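Local coordinates for protein spore germination lipase LipC (Metagenome, PDB 6NKD) that probably acts as a GDSL-family lipase that hydrolyses lipid esters, with a likely role in spore germination, at residues Leu43-Ala47 / Phe64-Gln68; Thr53-Leu57 / Asn110-Met114; Asp96-Leu101 / Leu145-Ile150; Leu136-Phe140 / Arg187-Ser191. All blocks are in the same frame, centred on the assembly; numbering follows the deposited sequence.

Contact 1 (Leu43-Ala47 / Phe64-Gln68); sequences LIVFA and FIMEQ
A beta-alpha-beta crossover, in which the chain leaves strand 41-47 and passes through helices 53-59 and 63-71 to the parallel strand 74-77, on the far side of strand 3-9, brings Ile44 and Phe46 against Phe64, Ile65 and Gln68. The ring of Phe46 is the centrepiece. Ile65 lays CG1 over the middle of one face, 4.0 Å from the ring centroid of Phe46, a CH-pi contact. Around the rim of the same ring, Phe64 CE2 meets Phe46 CE1 at 3.7 Å, and Gln68 brings its aliphatic CG to 3.8 Å from Phe46 CZ. The two phenyl planes are nearly perpendicular, at 87°, yet the approach is oblique. Gln68 CG stands beside the backbone N (chi1 -51°), which sets it at the aromatic edge; the bend at chi2 then turns the amide so that OE1 comes to 3.5 Å from Ile44 CD1. That oxygen is satisfied by Lys71 NZ of the same helix. Phe46 also rests on Thr6 and Leu8 of strand 3-9, and Phe21 of a second subunit packs on Phe64 and Ile65. Alternate side chains of an outermost strand meeting one helix, at 138° between segment axes, illustrate the strand-helix packing of the three-layer alpha/beta/alpha SGNH hydrolase fold.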
loop_
_atom_site.group_PDB
_atom_site.type_symbol
_atom_site.label_atom_id
_atom_site.label_comp_id
_atom_site.label_asym_id
_atom_site.label_seq_id
_atom_site.Cartn_x
_atom_site.Cartn_y
_atom_site.Cartn_z
ATOM N N LEU A 43 -12.853 -5.391 18.069
ATOM C CA LEU A 43 -12.848 -5.918 16.712
ATOM C C LEU A 43 -11.508 -6.572 16.405
ATOM O O LEU A 43 -10.451 -5.990 16.672
ATOM C CB LEU A 43 -13.136 -4.809 15.695
ATOM C CG LEU A 43 -12.929 -5.153 14.217
ATOM C CD1 LEU A 43 -13.817 -6.314 13.797
ATOM C CD2 LEU A 43 -13.178 -3.931 13.341
ATOM N N ILE A 44 -11.561 -7.778 15.846
ATOM C CA ILE A 44 -10.393 -8.472 15.317
ATOM C C ILE A 44 -10.716 -8.898 13.892
ATOM O O ILE A 44 -11.806 -9.416 13.625
ATOM C CB ILE A 44 -10.003 -9.694 16.177
ATOM C CG1 ILE A 44 -9.800 -9.292 17.643
ATOM C CG2 ILE A 44 -8.742 -10.336 15.639
ATOM C CD1 ILE A 44 -11.010 -9.536 18.526
ATOM N N VAL A 45 -9.776 -8.674 12.974
ATOM C CA VAL A 45 -9.998 -8.911 11.550
ATOM C C VAL A 45 -8.896 -9.818 11.022
ATOM O O VAL A 45 -7.709 -9.485 11.124
ATOM C CB VAL A 45 -10.040 -7.599 10.747
ATOM C CG1 VAL A 45 -10.047 -7.890 9.251
ATOM C CG2 VAL A 45 -11.257 -6.775 11.138
ATOM N N PHE A 46 -9.287 -10.955 10.451
ATOM C CA PHE A 46 -8.377 -11.846 9.733
ATOM C C PHE A 46 -8.848 -11.880 8.284
ATOM O O PHE A 46 -9.807 -12.586 7.957
ATOM C CB PHE A 46 -8.362 -13.246 10.339
ATOM C CG PHE A 46 -7.986 -13.283 11.792
ATOM C CD1 PHE A 46 -6.668 -13.120 12.186
ATOM C CD2 PHE A 46 -8.949 -13.507 12.763
ATOM C CE1 PHE A 46 -6.320 -13.163 13.520
ATOM C CE2 PHE A 46 -8.607 -13.554 14.099
ATOM C CZ PHE A 46 -7.290 -13.381 14.478
ATOM N N ALA A 47 -8.187 -11.118 7.415
ATOM C CA ALA A 47 -8.616 -11.043 6.026
ATOM C C ALA A 47 -7.439 -10.649 5.146
ATOM O O ALA A 47 -6.515 -9.962 5.587
ATOM C CB ALA A 47 -9.769 -10.050 5.853
ATOM N N PHE A 64 -4.269 -19.070 17.372
ATOM C CA PHE A 64 -4.634 -17.690 17.676
ATOM C C PHE A 64 -5.981 -17.326 17.067
ATOM O O PHE A 64 -6.751 -16.560 17.660
ATOM C CB PHE A 64 -3.546 -16.737 17.183
ATOM C CG PHE A 64 -3.854 -15.288 17.436
ATOM C CD1 PHE A 64 -4.003 -14.814 18.728
ATOM C CD2 PHE A 64 -3.985 -14.399 16.382
ATOM C CE1 PHE A 64 -4.283 -13.481 18.964
ATOM C CE2 PHE A 64 -4.265 -13.065 16.612
ATOM C CZ PHE A 64 -4.414 -12.606 17.906
ATOM N N ILE A 65 -6.287 -17.861 15.884
ATOM C CA ILE A 65 -7.570 -17.570 15.256
ATOM C C ILE A 65 -8.698 -18.284 15.993
ATOM O O ILE A 65 -9.802 -17.746 16.134
ATOM C CB ILE A 65 -7.529 -17.943 13.764
ATOM C CG1 ILE A 65 -6.402 -17.179 13.066
ATOM C CG2 ILE A 65 -8.866 -17.648 13.098
ATOM C CD1 ILE A 65 -6.360 -17.373 11.567
HETATM N N MSE A 66 -8.439 -19.489 16.487
HETATM C CA MSE A 66 -9.443 -20.218 17.253
HETATM C C MSE A 66 -9.741 -19.501 18.563
HETATM O O MSE A 66 -10.862 -19.554 19.067
HETATM C CB MSE A 66 -8.989 -21.650 17.532
HETATM C CG MSE A 66 -9.997 -22.686 17.081
HETATM SE SE MSE A 66 -9.642 -24.492 17.711
HETATM C CE MSE A 66 -10.561 -24.398 19.429
ATOM N N GLU A 67 -8.721 -18.836 19.108
ATOM C CA GLU A 67 -8.915 -18.035 20.313
ATOM C C GLU A 67 -9.938 -16.932 20.074
ATOM O O GLU A 67 -10.889 -16.771 20.850
ATOM C CB GLU A 67 -7.580 -17.442 20.767
ATOM C CG GLU A 67 -6.647 -18.429 21.450
ATOM C CD GLU A 67 -6.859 -18.486 22.948
ATOM O OE1 GLU A 67 -7.552 -17.597 23.484
ATOM O OE2 GLU A 67 -6.331 -19.419 23.592
ATOM N N GLN A 68 -9.767 -16.169 18.992
ATOM C CA GLN A 68 -10.650 -15.035 18.739
ATOM C C GLN A 68 -12.026 -15.480 18.264
ATOM O O GLN A 68 -13.013 -14.769 18.483
ATOM C CB GLN A 68 -10.011 -14.093 17.719
ATOM C CG GLN A 68 -8.588 -13.690 18.066
ATOM C CD GLN A 68 -8.476 -13.075 19.448
ATOM O OE1 GLN A 68 -9.295 -12.242 19.840
ATOM N NE2 GLN A 68 -7.460 -13.488 20.197
#

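Contact 2 (Thr53-Leu57 / Asn110-Met114)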
loop_
_atom_site.group_PDB
_atom_site.type_symbol
_atom_site.label_atom_id
_atom_site.label_comp_id
_atom_site.label_asym_id
_atom_site.label_seq_id
_atom_site.Cartn_x
_atom_site.Cartn_y
_atom_site.Cartn_z
ATOM N N THR A 53 -12.207 -19.617 -0.046
ATOM C CA THR A 53 -12.995 -20.178 1.046
ATOM C C THR A 53 -12.299 -21.358 1.713
ATOM O O THR A 53 -12.440 -21.548 2.927
ATOM C CB THR A 53 -14.375 -20.596 0.536
ATOM O OG1 THR A 53 -14.227 -21.534 -0.538
ATOM C CG2 THR A 53 -15.152 -19.380 0.043
ATOM N N SER A 54 -11.550 -22.158 0.952
ATOM C CA SER A 54 -10.857 -23.295 1.551
ATOM C C SER A 54 -9.814 -22.833 2.559
ATOM O O SER A 54 -9.650 -23.446 3.621
ATOM C CB SER A 54 -10.214 -24.155 0.463
ATOM O OG SER A 54 -9.208 -23.437 -0.228
ATOM N N GLU A 55 -9.099 -21.751 2.246
ATOM C CA GLU A 55 -8.108 -21.225 3.178
ATOM C C GLU A 55 -8.771 -20.695 4.442
ATOM O O GLU A 55 -8.285 -20.936 5.553
ATOM C CB GLU A 55 -7.289 -20.126 2.505
ATOM C CG GLU A 55 -6.496 -20.599 1.302
ATOM C CD GLU A 55 -6.160 -19.469 0.353
ATOM O OE1 GLU A 55 -6.910 -18.471 0.339
ATOM O OE2 GLU A 55 -5.150 -19.573 -0.373
ATOM N N ILE A 56 -9.887 -19.977 4.291
ATOM C CA ILE A 56 -10.606 -19.446 5.446
ATOM C C ILE A 56 -11.031 -20.577 6.375
ATOM O O ILE A 56 -11.017 -20.433 7.604
ATOM C CB ILE A 56 -11.810 -18.607 4.980
ATOM C CG1 ILE A 56 -11.342 -17.462 4.079
ATOM C CG2 ILE A 56 -12.587 -18.066 6.170
ATOM C CD1 ILE A 56 -12.468 -16.615 3.527
ATOM N N LEU A 57 -11.408 -21.722 5.803
ATOM C CA LEU A 57 -11.732 -22.886 6.623
ATOM C C LEU A 57 -10.489 -23.436 7.312
ATOM O O LEU A 57 -10.548 -23.850 8.476
ATOM C CB LEU A 57 -12.396 -23.959 5.762
ATOM C CG LEU A 57 -12.566 -25.355 6.365
ATOM C CD1 LEU A 57 -13.352 -25.297 7.665
ATOM C CD2 LEU A 57 -13.243 -26.281 5.368
ATOM N N ASN A 110 -17.303 -25.352 1.647
ATOM C CA ASN A 110 -16.408 -24.752 2.633
ATOM C C ASN A 110 -17.178 -23.904 3.638
ATOM O O ASN A 110 -16.838 -23.885 4.828
ATOM C CB ASN A 110 -15.338 -23.913 1.934
ATOM C CG ASN A 110 -14.441 -24.743 1.039
ATOM O OD1 ASN A 110 -14.254 -25.939 1.264
ATOM N ND2 ASN A 110 -13.876 -24.109 0.016
ATOM N N TYR A 111 -18.206 -23.186 3.179
ATOM C CA TYR A 111 -19.053 -22.432 4.097
ATOM C C TYR A 111 -19.695 -23.354 5.126
ATOM O O TYR A 111 -19.694 -23.061 6.328
ATOM C CB TYR A 111 -20.125 -21.666 3.320
ATOM C CG TYR A 111 -19.699 -20.291 2.856
ATOM C CD1 TYR A 111 -19.622 -19.230 3.750
ATOM C CD2 TYR A 111 -19.392 -20.047 1.525
ATOM C CE1 TYR A 111 -19.239 -17.970 3.333
ATOM C CE2 TYR A 111 -19.008 -18.790 1.098
ATOM C CZ TYR A 111 -18.933 -17.756 2.004
ATOM O OH TYR A 111 -18.553 -16.502 1.583
ATOM N N SER A 112 -20.247 -24.480 4.670
ATOM C CA SER A 112 -20.786 -25.467 5.600
ATOM C C SER A 112 -19.690 -26.060 6.474
ATOM O O SER A 112 -19.950 -26.445 7.621
ATOM C CB SER A 112 -21.509 -26.573 4.830
ATOM O OG SER A 112 -21.908 -27.624 5.694
ATOM N N GLY A 113 -18.463 -26.135 5.958
ATOM C CA GLY A 113 -17.374 -26.690 6.745
ATOM C C GLY A 113 -16.938 -25.766 7.865
ATOM O O GLY A 113 -16.755 -26.197 9.007
HETATM N N MSE A 114 -16.765 -24.484 7.558
HETATM C CA MSE A 114 -16.341 -23.521 8.565
HETATM C C MSE A 114 -17.456 -23.267 9.573
HETATM O O MSE A 114 -17.191 -22.961 10.734
HETATM C CB MSE A 114 -15.887 -22.210 7.910
HETATM C CG MSE A 114 -16.946 -21.511 7.077
HETATM SE SE MSE A 114 -16.200 -20.061 6.003
HETATM C CE MSE A 114 -14.946 -21.094 4.929
#
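Thr53 OG1 receives the amide of Asn110 in an almost straight hydrogen bond, ND2 to OG1 2.7 Å with an N-H...O angle of 173°, and the hydroxyl oxygen lies in the amide plane. Thr53 places OG1 between its backbone N and carbonyl carbon (chi1 57°), which turns the oxygen to Asn110 and leaves CG2 to meet Tyr111 CE2 at 4.0 Å. The two polar side chains cross at about a right angle. One turn further along, the contact becomes apolar. Met114, present as selenomethionine, bends at chi3, and its CE lies against the first turn of helix 53-59, 4.0 Å from Ile56 CB and 3.9 Å from Leu57 CB, close to the backbone oxygen of Thr53. Leu57 lays CD1 on the backbone of the partner helix, 3.6 Å from Gly113 C, where no side chain intervenes. Tyr111 and Met114 also touch Ile77 of strand 74-77, while Ser54 OG is bonded to Glu102 of a third subunit. With segment axes 9.0 Å apart and nearly parallel, the pair exemplifies helix 53-59 lying alongside helix 98-122, which packs on the parallel sheet of the alpha/beta/alpha fold.

Contact 3 (Asp96-Leu101 / Leu145-Ile150)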
loop_
_atom_site.group_PDB
_atom_site.type_symbol
_atom_site.label_atom_id
_atom_site.label_comp_id
_atom_site.label_asym_id
_atom_site.label_seq_id
_atom_site.Cartn_x
_atom_site.Cartn_y
_atom_site.Cartn_z
ATOM N N ASP A 96 -17.578 -23.181 -21.138
ATOM C CA ASP A 96 -18.175 -24.259 -20.360
ATOM C C ASP A 96 -18.980 -23.650 -19.219
ATOM O O ASP A 96 -18.427 -22.949 -18.365
ATOM C CB ASP A 96 -17.100 -25.203 -19.824
ATOM C CG ASP A 96 -17.681 -26.439 -19.159
ATOM O OD1 ASP A 96 -18.921 -26.597 -19.159
ATOM O OD2 ASP A 96 -16.895 -27.256 -18.637
ATOM N N GLU A 97 -20.286 -23.915 -19.207
ATOM C CA GLU A 97 -21.167 -23.369 -18.184
ATOM C C GLU A 97 -21.041 -24.093 -16.850
ATOM O O GLU A 97 -21.603 -23.626 -15.853
ATOM C CB GLU A 97 -22.616 -23.419 -18.680
ATOM C CG GLU A 97 -23.532 -22.371 -18.077
ATOM C CD GLU A 97 -24.856 -22.274 -18.811
ATOM O OE1 GLU A 97 -25.566 -21.263 -18.627
ATOM O OE2 GLU A 97 -25.184 -23.207 -19.574
ATOM N N HIS A 98 -20.312 -25.207 -16.805
ATOM C CA HIS A 98 -20.134 -25.986 -15.588
ATOM C C HIS A 98 -18.969 -25.505 -14.732
ATOM O O HIS A 98 -18.894 -25.874 -13.556
ATOM C CB HIS A 98 -19.932 -27.465 -15.950
ATOM C CG HIS A 98 -19.722 -28.360 -14.767
ATOM N ND1 HIS A 98 -20.732 -28.682 -13.887
ATOM C CD2 HIS A 98 -18.614 -28.996 -14.316
ATOM C CE1 HIS A 98 -20.257 -29.480 -12.948
ATOM N NE2 HIS A 98 -18.975 -29.686 -13.185
ATOM N N VAL A 99 -18.074 -24.679 -15.281
ATOM C CA VAL A 99 -16.849 -24.327 -14.567
ATOM C C VAL A 99 -17.154 -23.567 -13.283
ATOM O O VAL A 99 -16.453 -23.729 -12.276
ATOM C CB VAL A 99 -15.897 -23.531 -15.486
ATOM C CG1 VAL A 99 -16.527 -22.214 -15.916
ATOM C CG2 VAL A 99 -14.564 -23.288 -14.790
ATOM N N PHE A 100 -18.202 -22.741 -13.279
ATOM C CA PHE A 100 -18.529 -22.002 -12.066
ATOM C C PHE A 100 -19.361 -22.841 -11.107
ATOM O O PHE A 100 -19.204 -22.723 -9.887
ATOM C CB PHE A 100 -19.265 -20.704 -12.405
ATOM C CG PHE A 100 -19.670 -19.899 -11.196
ATOM C CD1 PHE A 100 -18.770 -19.041 -10.582
ATOM C CD2 PHE A 100 -20.949 -20.004 -10.670
ATOM C CE1 PHE A 100 -19.139 -18.303 -9.469
ATOM C CE2 PHE A 100 -21.323 -19.267 -9.557
ATOM C CZ PHE A 100 -20.417 -18.416 -8.957
ATOM N N LEU A 101 -20.250 -23.684 -11.637
ATOM C CA LEU A 101 -21.073 -24.521 -10.771
ATOM C C LEU A 101 -20.211 -25.457 -9.934
ATOM O O LEU A 101 -20.534 -25.742 -8.775
ATOM C CB LEU A 101 -22.080 -25.315 -11.603
ATOM C CG LEU A 101 -23.055 -24.513 -12.469
ATOM C CD1 LEU A 101 -24.215 -25.393 -12.916
ATOM C CD2 LEU A 101 -23.564 -23.277 -11.740
ATOM N N LEU A 145 -25.198 -14.359 -17.741
ATOM C CA LEU A 145 -24.570 -15.546 -17.171
ATOM C C LEU A 145 -23.995 -15.253 -15.792
ATOM O O LEU A 145 -24.041 -16.105 -14.897
ATOM C CB LEU A 145 -23.480 -16.069 -18.103
ATOM C CG LEU A 145 -22.857 -17.393 -17.655
ATOM C CD1 LEU A 145 -23.813 -18.551 -17.905
ATOM C CD2 LEU A 145 -21.525 -17.626 -18.338
ATOM N N ALA A 146 -23.449 -14.050 -15.601
ATOM C CA ALA A 146 -22.962 -13.669 -14.280
ATOM C C ALA A 146 -24.111 -13.556 -13.286
ATOM O O ALA A 146 -23.978 -13.963 -12.127
ATOM C CB ALA A 146 -22.189 -12.354 -14.363
ATOM N N ASP A 147 -25.249 -13.016 -13.724
ATOM C CA ASP A 147 -26.396 -12.899 -12.832
ATOM C C ASP A 147 -26.988 -14.268 -12.516
ATOM O O ASP A 147 -27.365 -14.538 -11.371
ATOM C CB ASP A 147 -27.452 -11.985 -13.453
ATOM C CG ASP A 147 -28.514 -11.563 -12.457
ATOM O OD1 ASP A 147 -28.199 -10.753 -11.559
ATOM O OD2 ASP A 147 -29.663 -12.038 -12.573
ATOM N N LYS A 148 -27.071 -15.142 -13.520
ATOM C CA LYS A 148 -27.603 -16.483 -13.295
ATOM C C LYS A 148 -26.689 -17.293 -12.386
ATOM O O LYS A 148 -27.164 -18.005 -11.493
ATOM C CB LYS A 148 -27.802 -17.195 -14.634
ATOM C CG LYS A 148 -28.350 -18.610 -14.526
ATOM C CD LYS A 148 -28.533 -19.227 -15.905
ATOM C CE LYS A 148 -29.224 -20.581 -15.830
ATOM N NZ LYS A 148 -29.479 -21.152 -17.184
ATOM N N TRP A 149 -25.376 -17.196 -12.599
ATOM C CA TRP A 149 -24.428 -17.942 -11.778
ATOM C C TRP A 149 -24.512 -17.517 -10.318
ATOM O O TRP A 149 -24.561 -18.357 -9.413
ATOM C CB TRP A 149 -23.009 -17.742 -12.312
ATOM C CG TRP A 149 -22.620 -18.695 -13.403
ATOM C CD1 TRP A 149 -23.349 -19.749 -13.873
ATOM C CD2 TRP A 149 -21.400 -18.682 -14.157
ATOM N NE1 TRP A 149 -22.659 -20.393 -14.873
ATOM C CE2 TRP A 149 -21.460 -19.758 -15.065
ATOM C CE3 TRP A 149 -20.264 -17.867 -14.150
ATOM C CZ2 TRP A 149 -20.428 -20.039 -15.959
ATOM C CZ3 TRP A 149 -19.240 -18.147 -15.038
ATOM C CH2 TRP A 149 -19.330 -19.224 -15.930
ATOM N N ILE A 150 -24.536 -16.205 -10.072
ATOM C CA ILE A 150 -24.519 -15.704 -8.704
ATOM C C ILE A 150 -25.862 -15.936 -8.023
ATOM O O ILE A 150 -25.916 -16.206 -6.816
ATOM C CB ILE A 150 -24.106 -14.220 -8.707
ATOM C CG1 ILE A 150 -22.665 -14.091 -9.210
ATOM C CG2 ILE A 150 -24.255 -13.599 -7.326
ATOM C CD1 ILE A 150 -22.141 -12.676 -9.247
#
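Both faces of the Trp149 indole are taken: Phe100 CB sits over one, 3.4 Å from the centroid of the six-membered ring, and Leu145 CG from its own helix covers the other, 3.8 Å above the plane. The first is a CH-pi contact only 10° off the normal. Phe100 CG stands anti to the backbone N (chi1 178°), and this carries the phenyl past the indole toward Trp149 CB; the phenyl and five-membered ring are near parallel, at 12°, but slid so far apart that they barely overlap. At the indole edge Asp96 O lies near the ring plane, while Val99 CG1 approaches Trp149 CH2 obliquely at 4.1 Å. Tyr91 of helix 81-94 adds an edge-to-face partner. Toward solvent the extended Glu97 crosses Leu145 at a slant, OE1 3.3 Å from Leu145 CD1. The opposite charges of Glu97 OE1 and Lys148 NZ stay 4.2 Å apart, near but not paired. Asp96 OD1 accepts from His98 N at 3.1 Å, the amide arriving from above the carboxylate plane. A tryptophan clasped by the capped entry to a long helix is here a case of helix-helix packing, joining helices 98-122 and 144-157 in the GDSL hydrolase fold.

Contact 4 (Leu136-Phe140 / Arg187-Ser191); sequences LYNPF and RVHPS
Rotation about chi1 of Tyr137 to 59°, with CG between the backbone N and the carbonyl carbon, sends its phenol across to Val188, while chi1 of -51° in Phe140 turns that ring toward the same residue. Tyr137 OH donates to Val188 O, which lies at the edge of the tyrosine ring and in its plane; the bond is modelled as very short, so its exact length is doubtful. Pro190 flanks the hydroxyl, its CD 3.4 Å from Tyr137 OH, and the two side chains cross at about a right angle. On the other flank Phe140 CZ meets Val188 CG1 at 3.5 Å in an oblique approach. Between them Pro139 CB packs on the backbone, 3.5 Å from Arg187 O. The loop 136-140 is shaped by an Asx turn, in which Phe140 N donates to Asn138 OD1 at 3.2 Å, from well above the carbonyl plane. Phe175 stacks on the Tyr137 ring. The CB of His189 is directed away from loop 136-140; ND1 is hydrogen-bonded to Asp186 and NE2 to Ser11, its likely catalytic partners. If its bond is as modelled, the tyrosine would hold the main chain just before the histidine, consistent with a second-shell role. Asp186 and His189, three positions apart, match the Asp-x-x-His block that, with Ser11, probably forms the catalytic triad, as in GDSL enzymes.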
loop_
_atom_site.group_PDB
_atom_site.type_symbol
_atom_site.label_atom_id
_atom_site.label_comp_id
_atom_site.label_asym_id
_atom_site.label_seq_id
_atom_site.Cartn_x
_atom_site.Cartn_y
_atom_site.Cartn_z
ATOM N N LEU A 136 -23.092 -13.221 -2.506
ATOM C CA LEU A 136 -22.381 -12.525 -3.565
ATOM C C LEU A 136 -23.313 -11.578 -4.309
ATOM O O LEU A 136 -24.470 -11.908 -4.582
ATOM C CB LEU A 136 -21.769 -13.528 -4.545
ATOM C CG LEU A 136 -20.742 -14.505 -3.969
ATOM C CD1 LEU A 136 -20.263 -15.467 -5.044
ATOM C CD2 LEU A 136 -19.571 -13.753 -3.354
ATOM N N TYR A 137 -22.799 -10.396 -4.624
ATOM C CA TYR A 137 -23.478 -9.468 -5.513
ATOM C C TYR A 137 -22.948 -9.637 -6.933
ATOM O O TYR A 137 -21.866 -10.185 -7.157
ATOM C CB TYR A 137 -23.288 -8.023 -5.043
ATOM C CG TYR A 137 -21.843 -7.578 -4.949
ATOM C CD1 TYR A 137 -21.182 -7.050 -6.051
ATOM C CD2 TYR A 137 -21.142 -7.678 -3.754
ATOM C CE1 TYR A 137 -19.865 -6.642 -5.969
ATOM C CE2 TYR A 137 -19.824 -7.270 -3.661
ATOM C CZ TYR A 137 -19.191 -6.753 -4.772
ATOM O OH TYR A 137 -17.880 -6.345 -4.689
ATOM N N ASN A 138 -23.729 -9.156 -7.899
ATOM C CA ASN A 138 -23.337 -9.257 -9.297
ATOM C C ASN A 138 -22.763 -7.924 -9.757
ATOM O O ASN A 138 -23.530 -6.986 -10.026
ATOM C CB ASN A 138 -24.529 -9.660 -10.169
ATOM C CG ASN A 138 -24.162 -9.788 -11.634
ATOM O OD1 ASN A 138 -23.002 -10.020 -11.978
ATOM N ND2 ASN A 138 -25.150 -9.634 -12.508
ATOM N N PRO A 139 -21.440 -7.783 -9.869
ATOM C CA PRO A 139 -20.875 -6.501 -10.316
ATOM C C PRO A 139 -21.059 -6.240 -11.801
ATOM O O PRO A 139 -20.843 -5.104 -12.240
ATOM C CB PRO A 139 -19.391 -6.629 -9.955
ATOM C CG PRO A 139 -19.124 -8.093 -10.040
ATOM C CD PRO A 139 -20.393 -8.785 -9.598
ATOM N N PHE A 140 -21.455 -7.246 -12.584
ATOM C CA PHE A 140 -21.658 -7.107 -14.025
ATOM C C PHE A 140 -23.112 -7.418 -14.341
ATOM O O PHE A 140 -23.444 -8.540 -14.767
ATOM C CB PHE A 140 -20.707 -8.012 -14.804
ATOM C CG PHE A 140 -19.271 -7.867 -14.400
ATOM C CD1 PHE A 140 -18.585 -6.686 -14.641
ATOM C CD2 PHE A 140 -18.603 -8.911 -13.783
ATOM C CE1 PHE A 140 -17.261 -6.551 -14.269
ATOM C CE2 PHE A 140 -17.279 -8.782 -13.410
ATOM C CZ PHE A 140 -16.607 -7.600 -13.655
ATOM N N ARG A 187 -14.712 -1.473 -10.649
ATOM C CA ARG A 187 -15.983 -2.035 -11.100
ATOM C C ARG A 187 -16.293 -3.400 -10.497
ATOM O O ARG A 187 -17.248 -4.055 -10.931
ATOM C CB ARG A 187 -16.044 -2.132 -12.631
ATOM C CG ARG A 187 -16.259 -0.807 -13.340
ATOM C CD ARG A 187 -14.985 -0.315 -14.001
ATOM N NE ARG A 187 -15.242 0.825 -14.877
ATOM C CZ ARG A 187 -15.169 2.095 -14.494
ATOM N NH1 ARG A 187 -14.841 2.399 -13.246
ATOM N NH2 ARG A 187 -15.423 3.065 -15.363
ATOM N N VAL A 188 -15.521 -3.857 -9.512
ATOM C CA VAL A 188 -15.776 -5.156 -8.896
ATOM C C VAL A 188 -15.792 -5.017 -7.378
ATOM O O VAL A 188 -16.538 -5.723 -6.688
ATOM C CB VAL A 188 -14.745 -6.211 -9.344
ATOM C CG1 VAL A 188 -14.813 -6.424 -10.849
ATOM C CG2 VAL A 188 -13.346 -5.802 -8.934
ATOM N N HIS A 189 -14.964 -4.098 -6.838
ATOM C CA HIS A 189 -14.976 -3.943 -5.393
ATOM C C HIS A 189 -15.888 -2.792 -4.986
ATOM O O HIS A 189 -16.055 -1.828 -5.739
ATOM C CB HIS A 189 -13.561 -3.697 -4.859
ATOM C CG HIS A 189 -12.712 -4.928 -4.825
ATOM N ND1 HIS A 189 -11.785 -5.224 -5.801
ATOM C CD2 HIS A 189 -12.662 -5.951 -3.939
ATOM C CE1 HIS A 189 -11.195 -6.370 -5.514
ATOM N NE2 HIS A 189 -11.710 -6.832 -4.388
ATOM N N PRO A 190 -16.500 -2.870 -3.807
ATOM C CA PRO A 190 -17.459 -1.837 -3.406
ATOM C C PRO A 190 -16.780 -0.508 -3.123
ATOM O O PRO A 190 -15.570 -0.421 -2.897
ATOM C CB PRO A 190 -18.094 -2.407 -2.131
ATOM C CG PRO A 190 -17.734 -3.860 -2.119
ATOM C CD PRO A 190 -16.415 -3.951 -2.814
ATOM N N SER A 191 -17.593 0.540 -3.140
ATOM C CA SER A 191 -17.184 1.871 -2.731
ATOM C C SER A 191 -17.564 2.084 -1.267
ATOM O O SER A 191 -18.125 1.203 -0.609
ATOM C CB SER A 191 -17.832 2.922 -3.631
ATOM O OG SER A 191 -19.245 2.822 -3.573
#

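In the fold
The four contacts distribute over one alpha/beta/alpha domain. Contact 1, on the outermost strand 41-47, lies across the chain's centre from contacts 3 and 4, with centres about 32 Å and about 26 Å away, and closes before either opens. Contacts 1 and 2 interleave along the chain, as do 2 and 3, and 3 and 4. Contacts 2 and 3 share helix 98-122, their centres about 20 Å apart; that helix starts at contact 3, remote from the chain's centre, and runs on to contact 2. Contacts 3 and 4 touch directly, Ile150 meeting Leu136 and Tyr137. Packing is thus continuous from helix 144-157 to the loop carrying the probable catalytic histidine, and contacts 2 and 4 both meet a third subunit.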